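PDB 5F7U: cycloalternan-forming enzyme from Listeria monocytogenes serovar 1/2a, which is a multidomain member of glycoside hydrolase family 31 that holds glycan at several sites and carries magnesium ions. Local coordinates for residues F309-A312 and K318-F321; K356-P361 and S569-A574; L461-D464 and Q470-N473; Q603-D608 and D638-E643; T884-T887 and D892-K895. The protein carries 1 engineered substitution. One frame throughout, in Å; residues are numbered along the deposited sequence.

Interaction 1: residues F309-A312 and K318-F321; sequences FQMA and KYSF
The carbonyl oxygen of Ser320 takes the N-H of Gln310, with N and O 2.8 Å apart. The CA-H of Phe309 also turns to Ser320 O, at 3.4 Å from CA. The return bond runs from Ser320 N to Gln310 O at 2.9 Å. Gln310 and Ser320 are thus an antiparallel hydrogen-bonded pair in a beta hairpin. Phe309 with Phe321 and Met311 with Tyr319 are the non-hydrogen-bonded pairs beside it. At the turn end, Ala312 N reaches Lys318 O in a weak, bent bond.

On the aromatic face of the hairpin, CB of Phe321 lies over one face of the Phe309 ring, 4.2 Å from its centroid. The contact is CH-pi and not ring on ring. Phe321 CG sits between its own N and carbonyl carbon (chi1 64°), and the Phe321 ring leads away. Met311 is bent at chi2 and chi3. This brings CE to 3.8 Å from CD1 of Tyr319, while SD makes an oblique Met-aromatic contact.

On the other face, Gln310 OE1 and Ser320 OG each accept from one bridging water, both at 2.8 Å. Asn241 also bonds Ser320 OG, and Gln308 holds Gln310 NE2.

The hairpin is consistent with the galactose mutarotase-like beta domain of the family. Strand 318-327 pairs on its far side with strand 235-243, and Tyr319 stacks on Phe242. Strand 307-311 pairs likewise with strand 266-269. Strand 297-301 packs against Phe309, Tyr319 and Phe321.

Interaction 2: residues K356-P361 and S569-A574; sequences KTTLLP and SYFDFA
Phe571 swings its CG opposite its backbone N (chi1 179°), which aims the ring from helix 555-577 at Thr358 and Leu360. Thr358 has its methyl CG2 opposite the backbone N and its hydroxyl beside that N (chi1 -59°). The methyl therefore faces the ring, and the hydroxyl is directed to the carbonyl oxygen of Lys594, which it bonds. The contact is packing in the family 31 TIM barrel. It joins the connection between helix 343-354 and strand 367-369, the first strand of the barrel, to a long outer helix. In the chain, that helix lies between barrel strands 534-536 and 584-585.

No polar bond crosses between the segments. Both partners meet the Phe571 ring at its edge, near the ring plane. Thr358 and Phe571 come from opposite directions, so the methyl meets the far end of the ring. CG2 of Thr358 is 4.0 Å from CE2 of Phe571. Leu360 comes in at an angle. Its CB does not point at the helix, but the end of its chain does come close, through the CD2 branch alone.

The buried area is small, 115 Å² over both sides, and Phe571 supplies about half of it. The backbone of the loop is held by another part of the fold, where Leu360 O is bonded by the hydroxyl of Tyr706. Leu359 points away from Phe571 and packs on helix 702-715.

CZ of Phe571 touches both partners, while the neighbouring CE1 makes the tighter contact, 3.7 Å from CD2 of Leu360.

Interaction 3: residues L461-D464 and Q470-N473; sequences LKDD and QRDN. With GLC (alpha-D-glucopyranose), chain C.
The loop 461-464 passes beside the first turns of helix 469-481, with CA of Lys462 7.7 Å from CA of Arg471. Arg471 carries the contact. Its side chain leaves with CG opposite the backbone N (chi1 -158°) and bends at chi3 (87°), which brings the guanidinium up to the loop, across the side chains of Asp463 and Asp464. NE then stands 2.9 Å from the carbonyl oxygen of Lys462.

Two carboxylates meet the guanidinium obliquely, and they do so differently. Asp463 OD1 makes a salt bridge to NH1 of Arg471 at 3.5 Å. Asp464 OD1 is also 3.5 Å from Arg471 NH2, but it stands far off the plane of the guanidinium, so attraction of charge is what joins them. The planes of these two groups are 80° apart. Lys462 extends past the same group, its NZ in a long salt bridge to Asp464 OD2.

Glu406 forms salt bridges with both Arg471 NH2 and Lys462 NZ. Arg494 takes Asp463 OD2. Thr466 bonds Arg471 NH1 through its carbonyl oxygen and Asp464 OD1 through its hydroxyl.

On a different side of the helix, the backbone N-H of Gln470 donates to O6 of a bound alpha-D-glucopyranose, with N and O6 3.0 Å apart. Tyr416 and Glu469 hold the same sugar. This is a glycan pocket within the TIM-barrel domain, near the start of helix 469-481.

Asp464 and Glu406 each bridge Lys462 and Arg471, and the carboxylates probably balance the two positive charges. The network ties the loop to the start of the helix whose Gln470 N meets O6.

Interaction 4: residues Q603-D608 and D638-E643; sequences QTSTFD and DYPTAE
The Phe607 ring and the Glu643 carboxylate meet at a slant, their planes 59° apart. CE2 of Phe607 lies 4.1 Å from CD of Glu643, and CZ is equally close to the Glu643 CG methylene. Glu643 is extended, with CG opposite its backbone N (chi1 -177°), so its end reaches the ring. Its OE1 is bonded by Gly755 N. The other flat group is Tyr639, which does not touch segment 603-608. CD of Pro640 lies over one face of its ring, toward the rim, 3.4 Å above the plane.

That same Pro640 CD rests against Ser605, 3.5 Å from OG. Ser605 CB packs on the carbonyl oxygen of Asp638. Both segments run from the loops after TIM-barrel strands 597-599 and 628-631 into the first residues of helices 607-622 and 642-653. Thr606 and Thr641 are the N-caps of these helices. Ser605 centres an inverse gamma turn.

Two waters fill in the polar part. Ser605 O accepts from both. One water also donates to Asp638 O at 2.8 Å, and the other accepts from Thr641 N at 3.1 Å. Ser605 OG is bonded to Ala633 O and Arg673 NH2.

Interaction 5: residues T884-T887 and D892-K895; sequences TSVT and DVAK
Val893 N donates to Val886 O in an almost straight bond, with N and O 2.9 Å apart and 176° at the hydrogen. Beside it, with chi1 at -59°, CG1 of Val893 lies opposite the carbonyl carbon and CG2 falls between N and that carbon. That places CG2 of Val893 3.9 Å from CB of Val886. Thr887 and Asp892 face each other as an antiparallel non-hydrogen-bonded pair. CG2 of Thr887 is 3.8 Å from OD1 of Asp892, and CB of Ser885 touches the other carboxylate oxygen, OD2.

These residues close a tight beta hairpin made by strands 885-888 and 891-892. The second strand is very short and forms the outer edge of an antiparallel sheet. Strand 929-934 lies on the other side of strand 885-888.

Water joins what the strands leave apart. One water donates to Asp892 OD1 at 3.2 Å and is 2.7 Å from Ser885 OG. Another accepts from Val886 N at 2.9 Å. This second water is also 2.9 Å from Asp892 OD2 and from Val893 O; it cannot donate to every acceptor near it, so these two bonds are not certain.

Further out, Asn934 binds the backbone of Thr884 and Ser885, and Val932 that of Thr887. Tyr909 of strand 908-912 packs on Val886 and Lys895 and bonds the backbone of Ala894. Lys895 NZ forms a salt bridge with Glu882.

In the fold
Interactions 2, 3 and 4 share the family 31 TIM-barrel domain. Along the chain, interaction 3 is nested inside the span closed by interaction 2. Their nearest atoms are about 9 Å apart, yet no two of the five contacts touch. Interaction 3 alone contacts a bound glucose, through Gln470. Interaction 4 stands back from sugar, with the Ser605 side chain about 12 Å from a bound glucose. Interaction 1 lies in the beta domain before the barrel, its centre 34 Å from that of interaction 2. Interaction 5 is the outlier. Its centre is 73 Å from that of interaction 3, on the opposite side of the chain's centre.

Interaction 1: residues F309-A312 and K318-F321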
# COMPACT_ATOMS: atom_id res chain seq x y z
N PHE A 309 16.53 -10.10 -3.82
CA PHE A 309 15.70 -11.30 -3.76
C PHE A 309 15.55 -11.86 -5.16
O PHE A 309 14.97 -11.22 -6.05
CB PHE A 309 14.31 -10.94 -3.18
CG PHE A 309 14.31 -10.69 -1.70
CD1 PHE A 309 14.63 -9.42 -1.16
CD2 PHE A 309 13.98 -11.71 -0.82
CE1 PHE A 309 14.64 -9.21 0.23
CE2 PHE A 309 13.96 -11.50 0.57
CZ PHE A 309 14.30 -10.26 1.10
N GLN A 310 16.10 -13.05 -5.36
CA GLN A 310 16.08 -13.71 -6.65
C GLN A 310 14.90 -14.68 -6.65
O GLN A 310 15.01 -15.80 -6.14
CB GLN A 310 17.41 -14.44 -6.86
CG GLN A 310 18.60 -13.49 -6.83
CD GLN A 310 19.93 -14.20 -6.87
OE1 GLN A 310 19.99 -15.43 -6.87
NE2 GLN A 310 21.01 -13.43 -6.90
N MET A 311 13.77 -14.27 -7.24
CA MET A 311 12.54 -15.03 -7.03
C MET A 311 12.27 -15.95 -8.21
O MET A 311 11.50 -15.61 -9.13
CB MET A 311 11.36 -14.09 -6.72
CG MET A 311 11.63 -13.10 -5.57
SD MET A 311 12.24 -13.86 -4.04
CE MET A 311 10.78 -14.77 -3.50
N ALA A 312 12.92 -17.12 -8.21
CA ALA A 312 12.83 -18.05 -9.36
C ALA A 312 13.28 -17.34 -10.65
O ALA A 312 12.76 -17.59 -11.74
CB ALA A 312 11.42 -18.64 -9.49
N LYS A 318 13.91 -22.25 -7.55
CA LYS A 318 14.73 -21.71 -6.46
C LYS A 318 14.43 -20.24 -6.23
O LYS A 318 14.38 -19.46 -7.17
CB LYS A 318 16.22 -21.85 -6.82
CG LYS A 318 17.19 -21.42 -5.70
CD LYS A 318 18.64 -21.46 -6.15
CE LYS A 318 19.11 -22.87 -6.43
NZ LYS A 318 20.60 -22.95 -6.50
N TYR A 319 14.23 -19.86 -4.97
CA TYR A 319 14.36 -18.43 -4.62
C TYR A 319 15.46 -18.19 -3.60
O TYR A 319 15.76 -19.06 -2.78
CB TYR A 319 13.04 -17.75 -4.22
CG TYR A 319 12.53 -18.06 -2.83
CD1 TYR A 319 12.94 -17.30 -1.72
CD2 TYR A 319 11.61 -19.09 -2.63
CE1 TYR A 319 12.43 -17.57 -0.44
CE2 TYR A 319 11.09 -19.38 -1.36
CZ TYR A 319 11.50 -18.60 -0.27
OH TYR A 319 11.00 -18.90 0.98
N SER A 320 16.05 -16.99 -3.66
CA SER A 320 17.25 -16.73 -2.86
C SER A 320 17.22 -15.30 -2.38
O SER A 320 16.61 -14.45 -3.03
CB SER A 320 18.51 -16.92 -3.70
OG SER A 320 18.51 -18.19 -4.36
N PHE A 321 17.87 -15.05 -1.24
CA PHE A 321 18.23 -13.68 -0.93
C PHE A 321 19.74 -13.56 -0.82
O PHE A 321 20.41 -14.49 -0.40
CB PHE A 321 17.50 -13.10 0.29
CG PHE A 321 17.80 -13.79 1.60
CD1 PHE A 321 19.00 -13.56 2.28
CD2 PHE A 321 16.84 -14.63 2.18
CE1 PHE A 321 19.26 -14.18 3.50
CE2 PHE A 321 17.08 -15.25 3.41
CZ PHE A 321 18.31 -15.04 4.06
O HOH W 1 18.48 -17.80 -7.10

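Interaction 2: residues K356-P361 and S569-A574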
# COMPACT_ATOMS: atom_id res chain seq x y z
N LYS A 356 3.87 -0.95 14.30
CA LYS A 356 2.50 -0.77 13.85
C LYS A 356 2.34 0.54 13.13
O LYS A 356 3.03 1.52 13.42
CB LYS A 356 1.54 -0.79 15.04
CG LYS A 356 1.64 -2.01 15.94
CD LYS A 356 1.08 -3.22 15.23
CE LYS A 356 1.67 -4.49 15.85
NZ LYS A 356 0.88 -5.63 15.33
N THR A 357 1.39 0.58 12.20
CA THR A 357 0.91 1.84 11.67
C THR A 357 0.38 2.71 12.81
O THR A 357 -0.33 2.22 13.68
CB THR A 357 -0.22 1.58 10.66
OG1 THR A 357 0.37 1.05 9.46
CG2 THR A 357 -0.95 2.84 10.28
N THR A 358 0.73 4.00 12.79
CA THR A 358 0.16 4.94 13.77
C THR A 358 -1.17 5.48 13.24
O THR A 358 -1.20 6.09 12.17
CB THR A 358 1.13 6.11 14.01
OG1 THR A 358 2.37 5.58 14.49
CG2 THR A 358 0.56 7.11 15.04
N LEU A 359 -2.24 5.29 14.00
CA LEU A 359 -3.54 5.87 13.60
C LEU A 359 -3.45 7.37 13.38
O LEU A 359 -2.98 8.11 14.25
CB LEU A 359 -4.64 5.56 14.63
CG LEU A 359 -6.04 6.09 14.27
CD1 LEU A 359 -6.59 5.47 12.98
CD2 LEU A 359 -6.97 5.84 15.45
N LEU A 360 -3.92 7.81 12.22
CA LEU A 360 -3.97 9.24 11.89
C LEU A 360 -5.37 9.79 12.18
O LEU A 360 -6.32 9.01 12.20
CB LEU A 360 -3.64 9.42 10.41
CG LEU A 360 -2.22 9.00 9.98
CD1 LEU A 360 -2.08 9.25 8.49
CD2 LEU A 360 -1.10 9.73 10.74
N PRO A 361 -5.49 11.12 12.40
CA PRO A 361 -6.84 11.69 12.55
C PRO A 361 -7.72 11.48 11.34
O PRO A 361 -7.21 11.28 10.22
CB PRO A 361 -6.61 13.18 12.79
CG PRO A 361 -5.18 13.43 12.63
CD PRO A 361 -4.43 12.14 12.50
N SER A 569 11.33 11.42 12.19
CA SER A 569 11.75 12.56 13.04
C SER A 569 10.77 13.71 12.92
O SER A 569 10.34 14.29 13.93
CB SER A 569 13.15 13.04 12.70
OG SER A 569 14.12 12.10 13.13
N TYR A 570 10.41 14.04 11.67
CA TYR A 570 9.45 15.11 11.43
C TYR A 570 8.05 14.77 11.92
O TYR A 570 7.36 15.64 12.46
CB TYR A 570 9.37 15.40 9.95
CG TYR A 570 10.21 16.53 9.43
CD1 TYR A 570 11.52 16.31 9.00
CD2 TYR A 570 9.66 17.81 9.28
CE1 TYR A 570 12.27 17.35 8.44
CE2 TYR A 570 10.40 18.86 8.73
CZ TYR A 570 11.71 18.61 8.31
OH TYR A 570 12.46 19.63 7.72
N PHE A 571 7.61 13.52 11.70
CA PHE A 571 6.27 13.08 12.11
C PHE A 571 6.12 13.22 13.63
O PHE A 571 5.13 13.79 14.11
CB PHE A 571 6.02 11.62 11.69
CG PHE A 571 4.66 11.09 12.09
CD1 PHE A 571 3.49 11.51 11.44
CD2 PHE A 571 4.54 10.13 13.11
CE1 PHE A 571 2.24 11.01 11.81
CE2 PHE A 571 3.30 9.64 13.49
CZ PHE A 571 2.14 10.07 12.84
N ASP A 572 7.10 12.70 14.37
CA ASP A 572 7.10 12.76 15.84
C ASP A 572 7.17 14.19 16.33
O ASP A 572 6.46 14.58 17.27
CB ASP A 572 8.28 11.99 16.44
CG ASP A 572 8.19 10.49 16.19
OD1 ASP A 572 7.14 10.00 15.73
OD2 ASP A 572 9.20 9.80 16.46
N PHE A 573 8.02 14.98 15.70
CA PHE A 573 8.16 16.40 16.07
C PHE A 573 6.85 17.17 15.90
O PHE A 573 6.42 17.87 16.83
CB PHE A 573 9.29 17.06 15.28
CG PHE A 573 9.28 18.56 15.35
CD1 PHE A 573 9.53 19.22 16.55
CD2 PHE A 573 9.02 19.32 14.20
CE1 PHE A 573 9.53 20.63 16.62
CE2 PHE A 573 9.02 20.71 14.26
CZ PHE A 573 9.26 21.36 15.46
N ALA A 574 6.21 17.04 14.74
CA ALA A 574 4.97 17.76 14.47
C ALA A 574 3.87 17.36 15.46
O ALA A 574 3.20 18.22 16.02
CB ALA A 574 4.52 17.55 13.03

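Interaction 3: residues L461-D464 and Q470-N473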
# COMPACT_ATOMS: atom_id res chain seq x y z
N LEU A 461 20.03 20.68 3.56
CA LEU A 461 20.26 22.11 3.50
C LEU A 461 20.82 22.43 2.12
O LEU A 461 21.89 21.94 1.74
CB LEU A 461 21.23 22.56 4.60
CG LEU A 461 21.51 24.06 4.66
CD1 LEU A 461 21.41 24.54 6.10
CD2 LEU A 461 22.86 24.41 4.07
N LYS A 462 20.06 23.23 1.37
CA LYS A 462 20.37 23.54 -0.01
C LYS A 462 21.67 24.33 -0.10
O LYS A 462 21.87 25.26 0.68
CB LYS A 462 19.22 24.30 -0.65
CG LYS A 462 19.54 24.88 -2.02
CD LYS A 462 18.65 26.05 -2.34
CE LYS A 462 19.25 26.86 -3.48
NZ LYS A 462 18.22 27.80 -4.00
N ASP A 463 22.55 23.94 -1.01
CA ASP A 463 23.75 24.74 -1.29
C ASP A 463 24.08 24.67 -2.77
O ASP A 463 24.74 23.73 -3.22
CB ASP A 463 24.94 24.30 -0.42
CG ASP A 463 26.17 25.19 -0.61
OD1 ASP A 463 26.14 26.15 -1.42
OD2 ASP A 463 27.19 24.94 0.06
N ASP A 464 23.63 25.67 -3.52
CA ASP A 464 23.93 25.73 -4.95
C ASP A 464 25.02 26.76 -5.29
O ASP A 464 25.13 27.21 -6.44
CB ASP A 464 22.65 26.01 -5.73
CG ASP A 464 22.07 27.38 -5.43
OD1 ASP A 464 22.50 28.05 -4.47
OD2 ASP A 464 21.15 27.77 -6.17
N GLN A 470 20.96 33.90 5.33
CA GLN A 470 20.45 32.97 6.33
C GLN A 470 20.90 31.54 6.10
O GLN A 470 21.26 30.84 7.04
CB GLN A 470 18.92 33.03 6.46
CG GLN A 470 18.38 32.33 7.71
CD GLN A 470 19.00 32.88 8.99
OE1 GLN A 470 19.04 34.09 9.18
NE2 GLN A 470 19.49 32.01 9.85
N ARG A 471 20.87 31.12 4.83
CA ARG A 471 21.26 29.78 4.43
C ARG A 471 22.76 29.59 4.71
O ARG A 471 23.16 28.56 5.26
CB ARG A 471 20.94 29.59 2.95
CG ARG A 471 20.77 28.15 2.48
CD ARG A 471 20.71 28.18 0.95
NE ARG A 471 22.06 28.13 0.38
CZ ARG A 471 22.48 28.77 -0.71
NH1 ARG A 471 23.73 28.60 -1.09
NH2 ARG A 471 21.68 29.58 -1.42
N ASP A 472 23.57 30.60 4.37
CA ASP A 472 25.02 30.59 4.64
C ASP A 472 25.32 30.48 6.15
O ASP A 472 26.13 29.64 6.56
CB ASP A 472 25.71 31.80 3.98
CG ASP A 472 25.67 31.74 2.46
OD1 ASP A 472 25.66 30.61 1.90
OD2 ASP A 472 25.62 32.81 1.81
N ASN A 473 24.63 31.28 6.95
CA ASN A 473 24.73 31.21 8.42
C ASN A 473 24.41 29.80 8.96
O ASN A 473 25.18 29.24 9.75
CB ASN A 473 23.80 32.24 9.08
CG ASN A 473 24.25 33.68 8.88
OD1 ASN A 473 25.34 33.97 8.37
ND2 ASN A 473 23.39 34.61 9.29
C1 GLC C . 15.80 38.41 3.74
C2 GLC C . 16.30 39.30 4.89
C3 GLC C . 17.75 39.74 4.67
C4 GLC C . 18.66 38.54 4.39
C5 GLC C . 18.10 37.67 3.26
C6 GLC C . 18.89 36.38 3.11
O2 GLC C . 15.46 40.45 5.03
O3 GLC C . 18.23 40.43 5.83
O4 GLC C . 19.97 39.00 4.04
O5 GLC C . 16.73 37.33 3.51
O6 GLC C . 18.78 35.62 4.33

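Interaction 4: residues Q603-D608 and D638-E643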
# COMPACT_ATOMS: atom_id res chain seq x y z
N GLN A 603 4.46 10.48 -11.35
CA GLN A 603 3.95 9.68 -12.47
C GLN A 603 3.22 10.55 -13.50
O GLN A 603 2.78 11.66 -13.22
CB GLN A 603 3.04 8.55 -11.96
CG GLN A 603 3.72 7.66 -10.92
CD GLN A 603 2.85 6.51 -10.48
OE1 GLN A 603 2.21 6.59 -9.43
NE2 GLN A 603 2.75 5.47 -11.31
N THR A 604 3.09 10.02 -14.71
CA THR A 604 2.42 10.78 -15.78
C THR A 604 0.92 10.52 -15.84
O THR A 604 0.42 9.52 -15.32
CB THR A 604 3.02 10.49 -17.16
OG1 THR A 604 3.01 9.08 -17.37
CG2 THR A 604 4.45 11.00 -17.27
N SER A 605 0.21 11.43 -16.50
CA SER A 605 -1.25 11.32 -16.64
C SER A 605 -1.61 10.37 -17.78
O SER A 605 -2.13 10.78 -18.83
CB SER A 605 -1.87 12.71 -16.84
OG SER A 605 -1.70 13.46 -15.64
N THR A 606 -1.37 9.09 -17.55
CA THR A 606 -1.73 8.05 -18.52
C THR A 606 -2.36 6.85 -17.82
O THR A 606 -2.18 6.67 -16.61
CB THR A 606 -0.52 7.52 -19.32
OG1 THR A 606 0.34 6.83 -18.42
CG2 THR A 606 0.25 8.64 -20.00
N PHE A 607 -3.05 6.01 -18.60
CA PHE A 607 -3.59 4.76 -18.06
C PHE A 607 -2.48 3.78 -17.66
O PHE A 607 -2.60 3.08 -16.66
CB PHE A 607 -4.58 4.13 -19.04
CG PHE A 607 -5.98 4.65 -18.88
CD1 PHE A 607 -6.81 4.16 -17.88
CD2 PHE A 607 -6.47 5.66 -19.72
CE1 PHE A 607 -8.10 4.63 -17.73
CE2 PHE A 607 -7.78 6.15 -19.58
CZ PHE A 607 -8.58 5.62 -18.57
N ASP A 608 -1.39 3.75 -18.43
CA ASP A 608 -0.23 2.93 -18.03
C ASP A 608 0.28 3.32 -16.63
O ASP A 608 0.59 2.46 -15.79
CB ASP A 608 0.89 3.01 -19.08
CG ASP A 608 0.64 2.15 -20.31
OD1 ASP A 608 -0.29 1.30 -20.33
OD2 ASP A 608 1.38 2.31 -21.30
N ASP A 638 0.99 15.49 -20.40
CA ASP A 638 -0.17 16.15 -20.99
C ASP A 638 -1.37 15.96 -20.06
O ASP A 638 -1.48 14.93 -19.36
CB ASP A 638 -0.46 15.59 -22.38
CG ASP A 638 0.61 15.99 -23.41
OD1 ASP A 638 1.29 17.03 -23.25
OD2 ASP A 638 0.74 15.26 -24.42
N TYR A 639 -2.24 16.97 -20.02
CA TYR A 639 -3.34 16.98 -19.07
C TYR A 639 -4.20 15.73 -19.28
O TYR A 639 -4.43 15.33 -20.43
CB TYR A 639 -4.19 18.26 -19.23
CG TYR A 639 -5.02 18.49 -18.00
CD1 TYR A 639 -4.46 19.13 -16.89
CD2 TYR A 639 -6.32 18.01 -17.91
CE1 TYR A 639 -5.20 19.30 -15.72
CE2 TYR A 639 -7.07 18.17 -16.75
CZ TYR A 639 -6.50 18.82 -15.67
OH TYR A 639 -7.23 18.97 -14.51
N PRO A 640 -4.67 15.09 -18.17
CA PRO A 640 -5.41 13.83 -18.39
C PRO A 640 -6.65 14.05 -19.24
O PRO A 640 -7.24 15.14 -19.23
CB PRO A 640 -5.81 13.40 -16.97
CG PRO A 640 -5.60 14.62 -16.12
CD PRO A 640 -4.44 15.34 -16.75
N THR A 641 -7.03 13.03 -20.00
CA THR A 641 -8.30 13.08 -20.70
C THR A 641 -9.41 13.02 -19.66
O THR A 641 -9.18 12.60 -18.51
CB THR A 641 -8.45 11.87 -21.64
OG1 THR A 641 -8.38 10.67 -20.86
CG2 THR A 641 -7.31 11.84 -22.67
N ALA A 642 -10.63 13.39 -20.06
CA ALA A 642 -11.78 13.32 -19.17
C ALA A 642 -12.02 11.89 -18.71
O ALA A 642 -12.35 11.65 -17.54
CB ALA A 642 -13.02 13.89 -19.86
N GLU A 643 -11.82 10.96 -19.64
CA GLU A 643 -11.96 9.53 -19.34
C GLU A 643 -10.99 9.11 -18.23
O GLU A 643 -11.39 8.51 -17.23
CB GLU A 643 -11.70 8.69 -20.60
CG GLU A 643 -11.89 7.19 -20.36
CD GLU A 643 -11.36 6.33 -21.49
OE1 GLU A 643 -11.56 5.10 -21.42
OE2 GLU A 643 -10.75 6.88 -22.44
O HOH W 2 -4.70 11.01 -20.35
O HOH W 3 -0.39 12.47 -20.27

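Interaction 5: residues T884-T887 and D892-K895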
# COMPACT_ATOMS: atom_id res chain seq x y z
N THR A 884 -43.12 -7.45 7.23
CA THR A 884 -44.52 -7.33 7.63
C THR A 884 -44.64 -6.51 8.92
O THR A 884 -45.69 -5.92 9.18
CB THR A 884 -45.20 -8.70 7.80
OG1 THR A 884 -44.42 -9.51 8.69
CG2 THR A 884 -45.30 -9.41 6.45
N SER A 885 -43.59 -6.52 9.73
CA SER A 885 -43.47 -5.64 10.90
C SER A 885 -42.02 -5.53 11.31
O SER A 885 -41.18 -6.37 10.93
CB SER A 885 -44.31 -6.15 12.07
OG SER A 885 -43.80 -7.37 12.57
N VAL A 886 -41.71 -4.49 12.08
CA VAL A 886 -40.38 -4.32 12.68
C VAL A 886 -40.60 -3.98 14.14
O VAL A 886 -41.44 -3.15 14.45
CB VAL A 886 -39.54 -3.23 11.97
CG1 VAL A 886 -38.17 -3.07 12.63
CG2 VAL A 886 -39.35 -3.57 10.50
N THR A 887 -39.85 -4.64 15.02
CA THR A 887 -39.91 -4.34 16.45
C THR A 887 -38.55 -3.87 16.96
O THR A 887 -37.50 -4.23 16.41
CB THR A 887 -40.33 -5.56 17.28
OG1 THR A 887 -39.41 -6.63 17.02
CG2 THR A 887 -41.75 -6.00 16.94
N ASP A 892 -43.55 -2.76 18.51
CA ASP A 892 -43.72 -2.43 17.08
C ASP A 892 -43.33 -0.99 16.80
O ASP A 892 -43.71 -0.08 17.53
CB ASP A 892 -45.16 -2.69 16.62
CG ASP A 892 -45.39 -4.11 16.10
OD1 ASP A 892 -45.45 -5.07 16.90
OD2 ASP A 892 -45.52 -4.27 14.87
N VAL A 893 -42.53 -0.80 15.75
CA VAL A 893 -42.24 0.55 15.27
C VAL A 893 -43.03 0.84 14.00
O VAL A 893 -43.30 -0.07 13.21
CB VAL A 893 -40.73 0.85 15.13
CG1 VAL A 893 -40.02 0.66 16.48
CG2 VAL A 893 -40.08 -0.00 14.04
N ALA A 894 -43.39 2.11 13.81
CA ALA A 894 -44.37 2.49 12.81
C ALA A 894 -43.81 2.46 11.40
O ALA A 894 -42.73 2.99 11.15
CB ALA A 894 -44.94 3.87 13.11
N LYS A 895 -44.56 1.85 10.49
CA LYS A 895 -44.23 1.92 9.07
C LYS A 895 -44.37 3.36 8.56
O LYS A 895 -45.42 4.01 8.73
CB LYS A 895 -45.12 0.97 8.28
CG LYS A 895 -44.84 0.94 6.79
CD LYS A 895 -46.04 0.39 6.04
CE LYS A 895 -45.72 0.13 4.59
NZ LYS A 895 -45.11 -1.22 4.42
O HOH W 4 -44.83 -7.62 15.10
O HOH W 5 -44.00 -2.82 12.85